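Local coordinates for insecticidal crystal protein Cry7Cal (Bacillus thuringiensis, PDB 5ZI1) that is an insecticidal delta-endotoxin active against locusts, which probably binds receptors in the insect gut and forms pores in the membrane, at residues L578-K582 with A583-N587. Sequence-based numbering, arbitrary orientation.
Sequences LYIIK and ANTSN
The carbonyl oxygen of Ile581 is gripped from both faces of its plane. On one face the hydroxyl of Thr585 donates to it, OG1 to Ile581 O 2.7 Å; on the opposite face stands the backbone amide of Asn584, whose N lies 3.3 Å from the same Ile581 O. The hydrogen bond from the amide is also bent, with an N-H...O angle of 141°; the hydroxyl makes the shorter one. One residue further on, Thr585 N donates to Lys582 O over 3.0 Å and nearly straight, at 163°. These two successive i to i+3 backbone bonds make two overlapping type I turns, 581-584 and 582-585, a short 3-10-like bend after which the chain is extended again at Thr585. The turns lie at the surface of the third, beta-sandwich domain (domain III) of the three-domain toxin fragment, where the chain leaves strand 575-580, in the middle of a five-stranded antiparallel sheet, and heads for strand 589-599 of the other sheet. Thr585 OG1 sits beside its own backbone N (chi1 -65°), a rotation that turns the hydroxyl back to the Ile581 carbonyl; OG1 also accepts from the amide of Val535 on strand 534-538, tying the turns to that neighbouring strand. Ile580 CG2 comes within 3.6 Å of Thr585 OG1 and 4.0 Å of Thr585 CG2, the two side chains meeting at about a right angle. Ile581 and Asn584 instead run side by side in the same direction, with Ile581 CG2 against Asn584 OD1 at 3.6 Å. The Lys582 amide N, within the first turn, is hydrogen-bonded to Asn507 OD1, just before strand 508-513.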
loop_
_atom_site.group_PDB
_atom_site.type_symbol
_atom_site.label_atom_id
_atom_site.label_comp_id
_atom_site.label_asym_id
_atom_site.label_seq_id
_atom_site.Cartn_x
_atom_site.Cartn_y
_atom_site.Cartn_z
ATOM N N LEU A 578 1.575 1.070 -24.235
ATOM C CA LEU A 578 1.205 2.475 -24.175
ATOM C C LEU A 578 2.254 3.256 -24.942
ATOM O O LEU A 578 3.448 2.950 -24.858
ATOM C CB LEU A 578 1.109 2.997 -22.737
ATOM C CG LEU A 578 0.549 4.428 -22.613
ATOM C CD1 LEU A 578 -0.483 4.523 -21.501
ATOM C CD2 LEU A 578 1.635 5.461 -22.406
ATOM N N TYR A 579 1.800 4.249 -25.704
ATOM C CA TYR A 579 2.675 5.040 -26.548
ATOM C C TYR A 579 2.468 6.516 -26.255
ATOM O O TYR A 579 1.368 6.947 -25.911
ATOM C CB TYR A 579 2.407 4.800 -28.045
ATOM C CG TYR A 579 2.479 3.370 -28.503
ATOM C CD1 TYR A 579 1.395 2.530 -28.371
ATOM C CD2 TYR A 579 3.624 2.872 -29.101
ATOM C CE1 TYR A 579 1.450 1.221 -28.802
ATOM C CE2 TYR A 579 3.694 1.558 -29.536
ATOM C CZ TYR A 579 2.599 0.739 -29.385
ATOM O OH TYR A 579 2.644 -0.571 -29.816
ATOM N N ILE A 580 3.540 7.280 -26.407
ATOM C CA ILE A 580 3.494 8.728 -26.481
ATOM C C ILE A 580 3.977 9.088 -27.870
ATOM O O ILE A 580 5.105 8.744 -28.240
ATOM C CB ILE A 580 4.372 9.399 -25.416
ATOM C CG1 ILE A 580 3.876 9.075 -24.005
ATOM C CG2 ILE A 580 4.428 10.907 -25.646
ATOM C CD1 ILE A 580 2.494 9.603 -23.709
ATOM N N ILE A 581 3.141 9.780 -28.639
ATOM C CA ILE A 581 3.497 10.157 -30.002
ATOM C C ILE A 581 4.420 11.365 -29.885
ATOM O O ILE A 581 3.956 12.499 -29.715
ATOM C CB ILE A 581 2.261 10.454 -30.855
ATOM C CG1 ILE A 581 1.226 9.336 -30.684
ATOM C CG2 ILE A 581 2.637 10.616 -32.325
ATOM C CD1 ILE A 581 1.770 7.945 -30.953
ATOM N N LYS A 582 5.737 11.121 -29.963
ATOM C CA LYS A 582 6.716 12.182 -29.720
ATOM C C LYS A 582 6.456 13.400 -30.599
ATOM O O LYS A 582 6.434 14.532 -30.111
ATOM C CB LYS A 582 8.138 11.665 -29.957
ATOM C CG LYS A 582 8.672 10.741 -28.889
ATOM C CD LYS A 582 10.155 10.448 -29.105
ATOM C CE LYS A 582 11.038 11.482 -28.433
ATOM N NZ LYS A 582 11.579 12.525 -29.332
ATOM N N ALA A 583 6.233 13.167 -31.901
ATOM C CA ALA A 583 6.172 14.241 -32.891
ATOM C C ALA A 583 5.119 15.284 -32.564
ATOM O O ALA A 583 5.306 16.465 -32.871
ATOM C CB ALA A 583 5.890 13.665 -34.275
ATOM N N ASN A 584 4.010 14.876 -31.950
ATOM C CA ASN A 584 2.911 15.785 -31.658
ATOM C C ASN A 584 2.772 16.056 -30.165
ATOM O O ASN A 584 1.724 16.526 -29.709
ATOM C CB ASN A 584 1.613 15.220 -32.229
ATOM C CG ASN A 584 1.743 14.844 -33.691
ATOM O OD1 ASN A 584 2.091 13.706 -34.030
ATOM N ND2 ASN A 584 1.468 15.805 -34.570
ATOM N N THR A 585 3.811 15.772 -29.396
ATOM C CA THR A 585 3.805 15.990 -27.959
ATOM C C THR A 585 4.794 17.098 -27.630
ATOM O O THR A 585 5.896 17.143 -28.186
ATOM C CB THR A 585 4.155 14.690 -27.212
ATOM O OG1 THR A 585 3.131 13.717 -27.450
ATOM C CG2 THR A 585 4.282 14.919 -25.700
ATOM N N SER A 586 4.394 17.998 -26.739
ATOM C CA SER A 586 5.262 19.099 -26.352
ATOM C C SER A 586 6.494 18.577 -25.608
ATOM O O SER A 586 6.652 17.380 -25.359
ATOM C CB SER A 586 4.500 20.096 -25.486
ATOM O OG SER A 586 4.079 19.482 -24.272
ATOM N N ASN A 587 7.389 19.500 -25.256
ATOM C CA ASN A 587 8.601 19.166 -24.515
ATOM C C ASN A 587 8.260 19.216 -23.027
ATOM O O ASN A 587 8.537 20.184 -22.323
ATOM C CB ASN A 587 9.727 20.124 -24.881
ATOM C CG ASN A 587 11.033 19.764 -24.221
ATOM O OD1 ASN A 587 11.120 18.779 -23.489
ATOM N ND2 ASN A 587 12.062 20.563 -24.474
#